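Local coordinates for protein putative ADP-Ribosyltransferase Scabin (PDB 5EWK) that probably transfers ADP-ribose from NAD+ to a target molecule, as a mono-ADP-ribosyltransferase of the plant pathogen Streptomyces scabiei, at residues 73-78 against 118-123; 113-118 against 162-167; 143-148 against 158-163. All blocks are in the same frame, centred on the assembly; numbering follows the deposited sequence.

Contact 1. Residues 73-78 against 118-123. With P34 (N~2~,N~2~-dimethyl-N~1~-(6-oxo-5,6-dihydrophenanthridin-2-yl)glycinamide), chain B.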
loop_
_atom_site.group_PDB
_atom_site.type_symbol
_atom_site.label_atom_id
_atom_site.label_comp_id
_atom_site.label_asym_id
_atom_site.label_seq_id
_atom_site.Cartn_x
_atom_site.Cartn_y
_atom_site.Cartn_z
ATOM N N GLY A 73 6.764 -8.899 3.872
ATOM C CA GLY A 73 6.728 -9.348 2.503
ATOM C C GLY A 73 6.349 -8.225 1.546
ATOM O O GLY A 73 5.931 -7.144 1.945
ATOM N N THR A 74 6.554 -8.498 0.259
ATOM C CA THR A 74 6.174 -7.554 -0.782
ATOM C C THR A 74 4.676 -7.315 -0.723
ATOM O O THR A 74 3.889 -8.262 -0.615
ATOM C CB THR A 74 6.569 -8.108 -2.149
ATOM O OG1 THR A 74 7.964 -8.430 -2.146
ATOM C CG2 THR A 74 6.279 -7.115 -3.266
ATOM N N LEU A 75 4.293 -6.044 -0.803
ATOM C CA LEU A 75 2.912 -5.628 -0.984
ATOM C C LEU A 75 2.752 -5.028 -2.373
ATOM O O LEU A 75 3.726 -4.784 -3.093
ATOM C CB LEU A 75 2.492 -4.608 0.079
ATOM C CG LEU A 75 2.603 -5.034 1.536
ATOM C CD1 LEU A 75 2.333 -3.853 2.475
ATOM C CD2 LEU A 75 1.734 -6.252 1.846
ATOM N N TYR A 76 1.504 -4.785 -2.751
ATOM C CA TYR A 76 1.203 -4.375 -4.111
ATOM C C TYR A 76 0.190 -3.245 -4.079
ATOM O O TYR A 76 -0.608 -3.133 -3.155
ATOM C CB TYR A 76 0.679 -5.558 -4.965
ATOM C CG TYR A 76 1.600 -6.748 -4.823
ATOM C CD1 TYR A 76 1.393 -7.671 -3.824
ATOM C CD2 TYR A 76 2.648 -6.912 -5.661
ATOM C CE1 TYR A 76 2.263 -8.755 -3.641
ATOM C CE2 TYR A 76 3.526 -7.995 -5.493
ATOM C CZ TYR A 76 3.301 -8.892 -4.496
ATOM O OH TYR A 76 4.188 -9.941 -4.315
ATOM N N ARG A 77 0.240 -2.399 -5.099
ATOM C CA ARG A 77 -0.797 -1.388 -5.291
ATOM C C ARG A 77 -1.049 -1.202 -6.776
ATOM O O ARG A 77 -0.129 -0.861 -7.535
ATOM C CB ARG A 77 -0.404 -0.044 -4.660
ATOM C CG ARG A 77 -1.456 1.036 -4.875
ATOM C CD ARG A 77 -1.089 2.375 -4.192
ATOM N NE ARG A 77 -1.899 3.459 -4.762
ATOM C CZ ARG A 77 -3.127 3.771 -4.386
ATOM N NH1 ARG A 77 -3.769 4.760 -5.018
ATOM N NH2 ARG A 77 -3.728 3.140 -3.386
ATOM N N SER A 78 -2.312 -1.416 -7.157
ATOM C CA SER A 78 -2.828 -1.069 -8.468
ATOM C C SER A 78 -3.066 0.444 -8.502
ATOM O O SER A 78 -3.711 0.991 -7.603
ATOM C CB SER A 78 -4.132 -1.855 -8.696
ATOM O OG SER A 78 -4.673 -1.485 -9.942
ATOM N N THR A 118 -2.831 -0.569 -0.053
ATOM C CA THR A 118 -2.048 -1.610 -0.711
ATOM C C THR A 118 -2.701 -2.952 -0.400
ATOM O O THR A 118 -3.632 -3.044 0.413
ATOM C CB THR A 118 -0.590 -1.619 -0.230
ATOM O OG1 THR A 118 -0.555 -2.116 1.102
ATOM C CG2 THR A 118 0.029 -0.198 -0.323
ATOM N N THR A 119 -2.177 -4.018 -0.997
ATOM C CA THR A 119 -2.705 -5.353 -0.791
ATOM C C THR A 119 -1.584 -6.382 -0.643
ATOM O O THR A 119 -0.502 -6.246 -1.220
ATOM C CB THR A 119 -3.636 -5.765 -1.959
ATOM O OG1 THR A 119 -4.131 -7.086 -1.757
ATOM C CG2 THR A 119 -2.933 -5.673 -3.303
ATOM N N TYR A 120 -1.900 -7.424 0.118
ATOM C CA TYR A 120 -1.047 -8.603 0.175
ATOM C C TYR A 120 -1.056 -9.402 -1.131
ATOM O O TYR A 120 -0.164 -10.251 -1.352
ATOM C CB TYR A 120 -1.513 -9.521 1.299
ATOM C CG TYR A 120 -1.279 -9.026 2.702
ATOM C CD1 TYR A 120 -0.007 -9.005 3.254
ATOM C CD2 TYR A 120 -2.353 -8.703 3.524
ATOM C CE1 TYR A 120 0.199 -8.602 4.576
ATOM C CE2 TYR A 120 -2.165 -8.289 4.836
ATOM C CZ TYR A 120 -0.876 -8.260 5.370
ATOM O OH TYR A 120 -0.630 -7.873 6.677
ATOM N N ASP A 121 -2.061 -9.175 -1.983
ATOM C CA ASP A 121 -2.348 -10.032 -3.134
ATOM C C ASP A 121 -1.736 -9.469 -4.408
ATOM O O ASP A 121 -2.234 -8.474 -4.981
ATOM C CB ASP A 121 -3.868 -10.153 -3.259
ATOM C CG ASP A 121 -4.320 -11.082 -4.381
ATOM O OD1 ASP A 121 -3.481 -11.677 -5.094
ATOM O OD2 ASP A 121 -5.581 -11.179 -4.545
ATOM N N HIS A 122 -0.699 -10.151 -4.890
ATOM C CA HIS A 122 -0.045 -9.765 -6.137
ATOM C C HIS A 122 -1.024 -9.575 -7.296
ATOM O O HIS A 122 -0.797 -8.732 -8.185
ATOM C CB HIS A 122 0.967 -10.833 -6.514
ATOM C CG HIS A 122 1.567 -10.626 -7.871
ATOM N ND1 HIS A 122 0.992 -11.119 -9.025
ATOM C CD2 HIS A 122 2.657 -9.924 -8.262
ATOM C CE1 HIS A 122 1.709 -10.742 -10.064
ATOM N NE2 HIS A 122 2.734 -10.030 -9.628
ATOM N N ASP A 123 -2.057 -10.404 -7.346
ATOM C CA ASP A 123 -3.006 -10.461 -8.459
ATOM C C ASP A 123 -4.216 -9.542 -8.331
ATOM O O ASP A 123 -5.088 -9.604 -9.208
ATOM C CB ASP A 123 -3.500 -11.893 -8.622
ATOM C CG ASP A 123 -2.381 -12.848 -8.945
ATOM O OD1 ASP A 123 -1.390 -12.437 -9.579
ATOM O OD2 ASP A 123 -2.506 -14.012 -8.540
HETATM C CAA P34 B . -5.282 7.011 -3.023
HETATM N N P34 B . -6.482 6.940 -3.849
HETATM C CAB P34 B . -6.118 7.268 -5.200
HETATM C CA P34 B . -7.022 5.600 -3.825
HETATM C C P34 B . -8.539 5.330 -3.941
HETATM O O P34 B . -9.354 6.242 -3.750
HETATM N NAM P34 B . -8.927 4.038 -4.206
HETATM C CAP P34 B . -8.001 2.988 -4.441
HETATM C CAK P34 B . -7.976 1.846 -3.635
HETATM C CAU P34 B . -7.004 0.850 -3.918
HETATM C CAT P34 B . -6.869 -0.406 -3.165
HETATM C CAI P34 B . -7.684 -0.710 -2.076
HETATM C CAF P34 B . -7.523 -1.901 -1.402
HETATM C CAE P34 B . -6.510 -2.804 -1.751
HETATM C CAH P34 B . -5.680 -2.501 -2.835
HETATM C CAS P34 B . -5.852 -1.312 -3.524
HETATM C CAQ P34 B . -4.980 -1.077 -4.678
HETATM O OAD P34 B . -4.086 -1.854 -5.029
HETATM N NAN P34 B . -5.144 0.090 -5.340
HETATM C CAR P34 B . -6.142 1.044 -4.992
HETATM C CAJ P34 B . -6.184 2.198 -5.780
HETATM C CAG P34 B . -7.134 3.132 -5.501
#

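Contact 2. Residues 113-118 against 162-167. With P34 (N~2~,N~2~-dimethyl-N~1~-(6-oxo-5,6-dihydrophenanthridin-2-yl)glycinamide), chain B.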
loop_
_atom_site.group_PDB
_atom_site.type_symbol
_atom_site.label_atom_id
_atom_site.label_comp_id
_atom_site.label_asym_id
_atom_site.label_seq_id
_atom_site.Cartn_x
_atom_site.Cartn_y
_atom_site.Cartn_z
ATOM N N SER A 113 -8.887 10.306 2.186
ATOM C CA SER A 113 -8.459 9.754 3.454
ATOM C C SER A 113 -6.969 10.004 3.627
ATOM O O SER A 113 -6.284 10.404 2.667
ATOM C CB SER A 113 -8.752 8.256 3.504
ATOM O OG SER A 113 -7.658 7.542 2.938
ATOM N N PRO A 114 -6.452 9.792 4.840
ATOM C CA PRO A 114 -5.006 9.862 5.087
ATOM C C PRO A 114 -4.257 8.606 4.699
ATOM O O PRO A 114 -3.047 8.541 4.927
ATOM C CB PRO A 114 -4.944 10.067 6.608
ATOM C CG PRO A 114 -6.107 9.265 7.097
ATOM C CD PRO A 114 -7.202 9.545 6.087
ATOM N N TYR A 115 -4.939 7.623 4.124
ATOM C CA TYR A 115 -4.374 6.305 3.878
ATOM C C TYR A 115 -4.027 6.112 2.405
ATOM O O TYR A 115 -4.746 6.567 1.510
ATOM C CB TYR A 115 -5.365 5.212 4.299
ATOM C CG TYR A 115 -5.816 5.325 5.714
ATOM C CD1 TYR A 115 -4.966 5.017 6.757
ATOM C CD2 TYR A 115 -7.106 5.747 6.023
ATOM C CE1 TYR A 115 -5.375 5.126 8.082
ATOM C CE2 TYR A 115 -7.531 5.855 7.332
ATOM C CZ TYR A 115 -6.671 5.541 8.364
ATOM O OH TYR A 115 -7.083 5.653 9.674
ATOM N N VAL A 116 -2.934 5.412 2.151
ATOM C CA VAL A 116 -2.695 4.817 0.838
ATOM C C VAL A 116 -2.922 3.318 0.949
ATOM O O VAL A 116 -2.239 2.636 1.733
ATOM C CB VAL A 116 -1.284 5.107 0.307
ATOM C CG1 VAL A 116 -1.038 4.339 -1.004
ATOM C CG2 VAL A 116 -1.102 6.632 0.096
ATOM N N SER A 117 -3.831 2.806 0.122
ATOM C CA SER A 117 -4.199 1.395 0.152
ATOM C C SER A 117 -3.220 0.554 -0.650
ATOM O O SER A 117 -2.856 0.893 -1.777
ATOM C CB SER A 117 -5.593 1.172 -0.413
ATOM O OG SER A 117 -6.553 1.814 0.396
ATOM N N THR A 118 -2.831 -0.569 -0.053
ATOM C CA THR A 118 -2.048 -1.610 -0.711
ATOM C C THR A 118 -2.701 -2.952 -0.400
ATOM O O THR A 118 -3.632 -3.044 0.413
ATOM C CB THR A 118 -0.590 -1.619 -0.230
ATOM O OG1 THR A 118 -0.555 -2.116 1.102
ATOM C CG2 THR A 118 0.029 -0.198 -0.323
ATOM N N ALA A 162 -3.327 -0.644 4.830
ATOM C CA ALA A 162 -3.536 0.783 4.635
ATOM C C ALA A 162 -2.393 1.547 5.286
ATOM O O ALA A 162 -2.150 1.393 6.492
ATOM C CB ALA A 162 -4.868 1.212 5.239
ATOM N N PHE A 163 -1.714 2.397 4.510
ATOM C CA PHE A 163 -0.537 3.096 5.013
ATOM C C PHE A 163 -0.910 4.522 5.402
ATOM O O PHE A 163 -1.126 5.376 4.513
ATOM C CB PHE A 163 0.599 3.083 3.981
ATOM C CG PHE A 163 1.401 1.813 4.029
ATOM C CD1 PHE A 163 2.515 1.681 4.849
ATOM C CD2 PHE A 163 0.972 0.730 3.284
ATOM C CE1 PHE A 163 3.190 0.495 4.905
ATOM C CE2 PHE A 163 1.664 -0.475 3.328
ATOM C CZ PHE A 163 2.769 -0.595 4.126
ATOM N N PRO A 164 -1.029 4.837 6.696
ATOM C CA PRO A 164 -1.336 6.220 7.091
ATOM C C PRO A 164 -0.168 7.138 6.765
ATOM O O PRO A 164 0.979 6.872 7.130
ATOM C CB PRO A 164 -1.591 6.127 8.601
ATOM C CG PRO A 164 -1.591 4.665 8.940
ATOM C CD PRO A 164 -0.764 3.981 7.867
ATOM N N GLY A 165 -0.458 8.193 6.025
ATOM C CA GLY A 165 0.558 9.101 5.543
ATOM C C GLY A 165 1.246 8.635 4.274
ATOM O O GLY A 165 2.190 9.293 3.817
ATOM N N GLY A 166 0.789 7.567 3.676
ATOM C CA GLY A 166 1.365 7.090 2.433
ATOM C C GLY A 166 2.694 6.388 2.620
ATOM O O GLY A 166 3.009 5.850 3.676
ATOM N N ILE A 167 3.484 6.410 1.545
ATOM C CA ILE A 167 4.657 5.540 1.415
ATOM C C ILE A 167 5.744 6.293 0.665
ATOM O O ILE A 167 5.540 6.698 -0.493
ATOM C CB ILE A 167 4.300 4.246 0.658
ATOM C CG1 ILE A 167 3.063 3.542 1.264
ATOM C CG2 ILE A 167 5.536 3.322 0.579
ATOM C CD1 ILE A 167 2.583 2.376 0.435
HETATM C CAA P34 B . -5.282 7.011 -3.023
HETATM N N P34 B . -6.482 6.940 -3.849
HETATM C CAB P34 B . -6.118 7.268 -5.200
HETATM C CA P34 B . -7.022 5.600 -3.825
HETATM C C P34 B . -8.539 5.330 -3.941
HETATM O O P34 B . -9.354 6.242 -3.750
HETATM N NAM P34 B . -8.927 4.038 -4.206
HETATM C CAP P34 B . -8.001 2.988 -4.441
HETATM C CAK P34 B . -7.976 1.846 -3.635
HETATM C CAU P34 B . -7.004 0.850 -3.918
HETATM C CAT P34 B . -6.869 -0.406 -3.165
HETATM C CAI P34 B . -7.684 -0.710 -2.076
HETATM C CAF P34 B . -7.523 -1.901 -1.402
HETATM C CAE P34 B . -6.510 -2.804 -1.751
HETATM C CAH P34 B . -5.680 -2.501 -2.835
HETATM C CAS P34 B . -5.852 -1.312 -3.524
HETATM C CAQ P34 B . -4.980 -1.077 -4.678
HETATM O OAD P34 B . -4.086 -1.854 -5.029
HETATM N NAN P34 B . -5.144 0.090 -5.340
HETATM C CAR P34 B . -6.142 1.044 -4.992
HETATM C CAJ P34 B . -6.184 2.198 -5.780
HETATM C CAG P34 B . -7.134 3.132 -5.501
#

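Contact 3. Residues 143-148 against 158-163. With P34 (N~2~,N~2~-dimethyl-N~1~-(6-oxo-5,6-dihydrophenanthridin-2-yl)glycinamide), chain B.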
loop_
_atom_site.group_PDB
_atom_site.type_symbol
_atom_site.label_atom_id
_atom_site.label_comp_id
_atom_site.label_asym_id
_atom_site.label_seq_id
_atom_site.Cartn_x
_atom_site.Cartn_y
_atom_site.Cartn_z
ATOM N N VAL A 143 -1.434 -0.506 8.375
ATOM C CA VAL A 143 -2.542 -1.053 9.147
ATOM C C VAL A 143 -3.127 -2.230 8.385
ATOM O O VAL A 143 -3.579 -2.071 7.246
ATOM C CB VAL A 143 -3.620 -0.000 9.395
ATOM C CG1 VAL A 143 -4.785 -0.656 10.139
ATOM C CG2 VAL A 143 -3.055 1.213 10.146
ATOM N N ASP A 144 -3.150 -3.404 9.020
ATOM C CA ASP A 144 -3.743 -4.581 8.391
ATOM C C ASP A 144 -5.259 -4.437 8.522
ATOM O O ASP A 144 -5.805 -4.512 9.626
ATOM C CB ASP A 144 -3.215 -5.858 9.041
ATOM C CG ASP A 144 -3.707 -7.118 8.340
ATOM O OD1 ASP A 144 -4.922 -7.219 8.101
ATOM O OD2 ASP A 144 -2.907 -8.034 8.103
ATOM N N VAL A 145 -5.935 -4.202 7.395
ATOM C CA VAL A 145 -7.341 -3.826 7.451
ATOM C C VAL A 145 -8.173 -4.960 8.037
ATOM O O VAL A 145 -9.002 -4.743 8.929
ATOM C CB VAL A 145 -7.840 -3.414 6.055
ATOM C CG1 VAL A 145 -9.378 -3.327 6.026
ATOM C CG2 VAL A 145 -7.239 -2.076 5.663
ATOM N N ASN A 146 -8.008 -6.177 7.517
ATOM C CA ASN A 146 -8.874 -7.255 7.977
ATOM C C ASN A 146 -8.623 -7.611 9.438
ATOM O O ASN A 146 -9.554 -8.035 10.130
ATOM C CB ASN A 146 -8.720 -8.468 7.085
ATOM C CG ASN A 146 -9.312 -8.263 5.723
ATOM O OD1 ASN A 146 -9.919 -7.225 5.436
ATOM N ND2 ASN A 146 -9.162 -9.269 4.874
ATOM N N LYS A 147 -7.391 -7.442 9.934
ATOM C CA LYS A 147 -7.137 -7.659 11.357
ATOM C C LYS A 147 -7.738 -6.550 12.212
ATOM O O LYS A 147 -8.035 -6.758 13.398
ATOM C CB LYS A 147 -5.631 -7.758 11.623
ATOM C CG LYS A 147 -4.970 -8.984 11.047
ATOM C CD LYS A 147 -3.474 -8.983 11.415
ATOM C CE LYS A 147 -2.748 -10.191 10.859
ATOM N NZ LYS A 147 -3.320 -11.445 11.407
ATOM N N THR A 148 -7.912 -5.365 11.633
ATOM C CA THR A 148 -8.450 -4.214 12.339
ATOM C C THR A 148 -9.977 -4.175 12.317
ATOM O O THR A 148 -10.585 -3.898 13.353
ATOM C CB THR A 148 -7.874 -2.927 11.731
ATOM O OG1 THR A 148 -6.448 -2.955 11.860
ATOM C CG2 THR A 148 -8.382 -1.683 12.446
ATOM N N GLN A 158 -9.910 -8.087 -0.606
ATOM C CA GLN A 158 -8.863 -7.193 -1.069
ATOM C C GLN A 158 -7.603 -7.307 -0.222
ATOM O O GLN A 158 -6.565 -6.755 -0.620
ATOM C CB GLN A 158 -9.303 -5.736 -1.031
ATOM C CG GLN A 158 -10.457 -5.369 -1.954
ATOM C CD GLN A 158 -10.656 -3.850 -1.975
ATOM O OE1 GLN A 158 -10.817 -3.201 -0.909
ATOM N NE2 GLN A 158 -10.630 -3.277 -3.170
ATOM N N VAL A 159 -7.698 -8.005 0.918
ATOM C CA VAL A 159 -6.613 -8.256 1.870
ATOM C C VAL A 159 -5.692 -7.039 1.937
ATOM O O VAL A 159 -4.476 -7.084 1.641
ATOM C CB VAL A 159 -5.892 -9.581 1.548
ATOM C CG1 VAL A 159 -6.822 -10.747 1.839
ATOM C CG2 VAL A 159 -5.406 -9.643 0.104
ATOM N N GLU A 160 -6.289 -5.935 2.365
ATOM C CA GLU A 160 -5.700 -4.619 2.269
ATOM C C GLU A 160 -4.782 -4.324 3.448
ATOM O O GLU A 160 -5.047 -4.727 4.586
ATOM C CB GLU A 160 -6.814 -3.563 2.218
ATOM C CG GLU A 160 -6.315 -2.156 2.074
ATOM C CD GLU A 160 -7.415 -1.106 2.044
ATOM O OE1 GLU A 160 -8.591 -1.467 1.859
ATOM O OE2 GLU A 160 -7.060 0.083 2.190
ATOM N N VAL A 161 -3.719 -3.578 3.162
ATOM C CA VAL A 161 -2.879 -2.936 4.161
ATOM C C VAL A 161 -2.922 -1.441 3.852
ATOM O O VAL A 161 -2.601 -1.022 2.732
ATOM C CB VAL A 161 -1.435 -3.483 4.145
ATOM C CG1 VAL A 161 -0.565 -2.721 5.159
ATOM C CG2 VAL A 161 -1.438 -4.986 4.423
ATOM N N ALA A 162 -3.327 -0.644 4.830
ATOM C CA ALA A 162 -3.536 0.783 4.635
ATOM C C ALA A 162 -2.393 1.547 5.286
ATOM O O ALA A 162 -2.150 1.393 6.492
ATOM C CB ALA A 162 -4.868 1.212 5.239
ATOM N N PHE A 163 -1.714 2.397 4.510
ATOM C CA PHE A 163 -0.537 3.096 5.013
ATOM C C PHE A 163 -0.910 4.522 5.402
ATOM O O PHE A 163 -1.126 5.376 4.513
ATOM C CB PHE A 163 0.599 3.083 3.981
ATOM C CG PHE A 163 1.401 1.813 4.029
ATOM C CD1 PHE A 163 2.515 1.681 4.849
ATOM C CD2 PHE A 163 0.972 0.730 3.284
ATOM C CE1 PHE A 163 3.190 0.495 4.905
ATOM C CE2 PHE A 163 1.664 -0.475 3.328
ATOM C CZ PHE A 163 2.769 -0.595 4.126
HETATM C CAA P34 B . -5.282 7.011 -3.023
HETATM N N P34 B . -6.482 6.940 -3.849
HETATM C CAB P34 B . -6.118 7.268 -5.200
HETATM C CA P34 B . -7.022 5.600 -3.825
HETATM C C P34 B . -8.539 5.330 -3.941
HETATM O O P34 B . -9.354 6.242 -3.750
HETATM N NAM P34 B . -8.927 4.038 -4.206
HETATM C CAP P34 B . -8.001 2.988 -4.441
HETATM C CAK P34 B . -7.976 1.846 -3.635
HETATM C CAU P34 B . -7.004 0.850 -3.918
HETATM C CAT P34 B . -6.869 -0.406 -3.165
HETATM C CAI P34 B . -7.684 -0.710 -2.076
HETATM C CAF P34 B . -7.523 -1.901 -1.402
HETATM C CAE P34 B . -6.510 -2.804 -1.751
HETATM C CAH P34 B . -5.680 -2.501 -2.835
HETATM C CAS P34 B . -5.852 -1.312 -3.524
HETATM C CAQ P34 B . -4.980 -1.077 -4.678
HETATM O OAD P34 B . -4.086 -1.854 -5.029
HETATM N NAN P34 B . -5.144 0.090 -5.340
HETATM C CAR P34 B . -6.142 1.044 -4.992
HETATM C CAJ P34 B . -6.184 2.198 -5.780
HETATM C CAG P34 B . -7.134 3.132 -5.501
HETATM O O HOH W 1 -6.007 -7.146 5.574
HETATM O O HOH W 2 -9.097 -5.991 3.042
#

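Contact 1. Residues 73-78 against 118-123
Tyr76 and Thr119 form a single antiparallel hydrogen-bonded pair. Tyr76 N donates to Thr119 O at 2.9 Å, and Thr119 N returns the bond to Tyr76 O at 2.8 Å. Each donor lies in the carbonyl plane of its acceptor. This one bridge ties the edge strand 75-79 of the four-stranded sheet to the edge strand 115-119 of the three-stranded sheet.

The aromatic contacts lie beside it. His122 CA sits over the middle of the Tyr76 ring, 3.5 Å from its centroid, in a CH-pi contact. The imidazole turns its edge to the same tyrosine, an offset edge-to-face pair with planes at 85°. Two polar partners fix the imidazole's rotation. His122 ND1 donates to Asp123 OD1 at 2.8 Å, staying in its own ring plane but arriving above the carboxylate plane. His122 NE2 bonds Tyr136 OH. The Tyr76 ring also meets Tyr136, edge to face.

Leu75 and Tyr120 lie side by side and point the same way, with Leu75 CD2 3.5 Å from Tyr120 CD1. Tyr120 OH is hydrogen-bonded to Asp144 OD2.

Thr119 begins an ST turn: its OG1, held anti to the main-chain N (chi1 179°), accepts from Asp121 N. The same oxygen also bonds Gln158 O. Thr119 CG2 lies against Tyr76, 3.4 Å from its O and near its CB.

The inhibitor P34 is gripped through its lactam. Ser78 N donates to P34 OAD at 2.8 Å, and P34 NAN donates to Ser78 O at 2.8 Å. Arg77 lays one guanidinium face against P34 CAJ, and its NE pairs with Asp79. The paired lactam bonds are consistent with a pocket that holds the nicotinamide carboxamide of NAD+, as in relatives of this family.

Contact 2. Residues 113-118 against 162-167
Thr118 meets the Phe163 ring at about a right angle. Its OG1 lies in the ring plane, at the edge, 3.5 Å from Phe163 CE2. The torsion (chi1 72°) sets OG1 between the backbone N and the carbonyl carbon, and the same oxygen bonds Val161 O. The methyl CG2 of Thr118 points to Ile167, tip to tip, and comes 3.7 Å from Ile167 CD1. Val116 turns its CG2 onto the backbone of Gly166, 3.4 Å from Gly166 CA.

Tyr115 lies on the other side of the strand pair, with Ala162 and Pro164. The Tyr115 and Pro164 side chains cross at a slant, with Tyr115 CE1 3.9 Å from Pro164 CG. Ala162 CB lies 4.1 Å from Tyr115 CD1. Pro114 CG lies over one ring face, offset toward the rim. Tyr115 OH bonds Tyr101 O.

Strands 115-119 and 160-164 are antiparallel neighbours in the three-stranded sheet. Val116 and Phe163 are the hydrogen-bonded pair; Tyr115 with Pro164 and Ser117 with Ala162 are non-hydrogen-bonded pairs. Ser117-Thr118-Thr119 on this strand resembles the Ser-Thr-Ser motif of ADP-ribosyltransferases.

A type II turn from Phe163 to Gly166 ends the strand. Gly165 has a positive phi (83°), which suits glycine. Phe163 O takes two bonds, from Val116 N and Gly166 N, which reach it from opposite faces of its plane. Gly165 N donates to Pro114 O at 2.8 Å, almost in line with the carbonyl. The phenanthridinone of P34 comes close to the Ser117 side chain, with Ser117 CB 3.3 Å from P34 CAI. Ser117 OG bonds both Tyr106 OH and Glu160 OE2.

Contact 3. Residues 143-148 against 158-163
Residues Val159 to Ala162 run antiparallel past Val143 to Asn146, where a two-residue strand passes straight into helix 145-149. The sequence Gln158-Val159-Glu160 matches the Gln/Glu-X-Glu motif of ADP-ribosyltransferases. Its Gln158 probably lies at the end of the loop that serves substrate recognition in relatives, and Glu160 opens strand 160-164.

Gln158 turns to the inhibitor rather than to the helix. Its OE1 is 3.6 Å from P34 CAF. Val159 follows with left-handed backbone angles (phi 35°) and swings the chain into the strand. Its CG1 slants past Asn146 ND2, a loose contact. That amide is held elsewhere: Asn146 ND2 bonds Ala156 O, and Asn146 OD1 bonds His153.

Glu160 meets Val145 and two waters. Its side chain crosses that of Val145, with Glu160 CG 3.7 Å from Val145 CG2. With CG trans to the backbone N (chi1 -178°), the extended chain carries the carboxylate to P34, where OE1 comes 3.5 Å from P34 CAF. Two donors reach Glu160 O: Val145 N, at 3.0 Å, and a water. That water also donates to Asp144 OD1 and accepts from Asn146 N. Glu160 N donates to a second water, which lies near Asn146 OD1. Asp144 is the N-cap of the helix and takes a bond from Lys147 N on OD1, above the carboxylate plane.

Val161 and Asp144 are a non-hydrogen-bonded antiparallel pair. Val161 CA makes a CA-H...O contact with Val143 O, and its CG1 rests near the same oxygen. Ala162 closes the pair with Val143: Ala162 N donates to Val143 O, and Val143 N to Ala162 O at 2.8 Å. Ala162 CB lies 4.1 Å from Val145 CG2.

Contacts 2 and 3 share strand 160-164 and are buried. They hold its two neighbours, 115-119 and 143-144, in one three-stranded sheet. Contact 1 is only partly buried and joins that sheet to the four-stranded one through a single bridge. Its chemistry is aromatic and polar, with paired rings. Contact 2 combines backbone hydrogen bonds with apolar packing and a glycine turn. Contact 3 adds bridging waters and a helix cap. Polar links run between them: Arg77 NH2 to Ser117 O joins contacts 1 and 2, and Val161 N to Thr118 O joins contacts 2 and 3. All three contacts border P34, with contact 1 alone giving it hydrogen bonds.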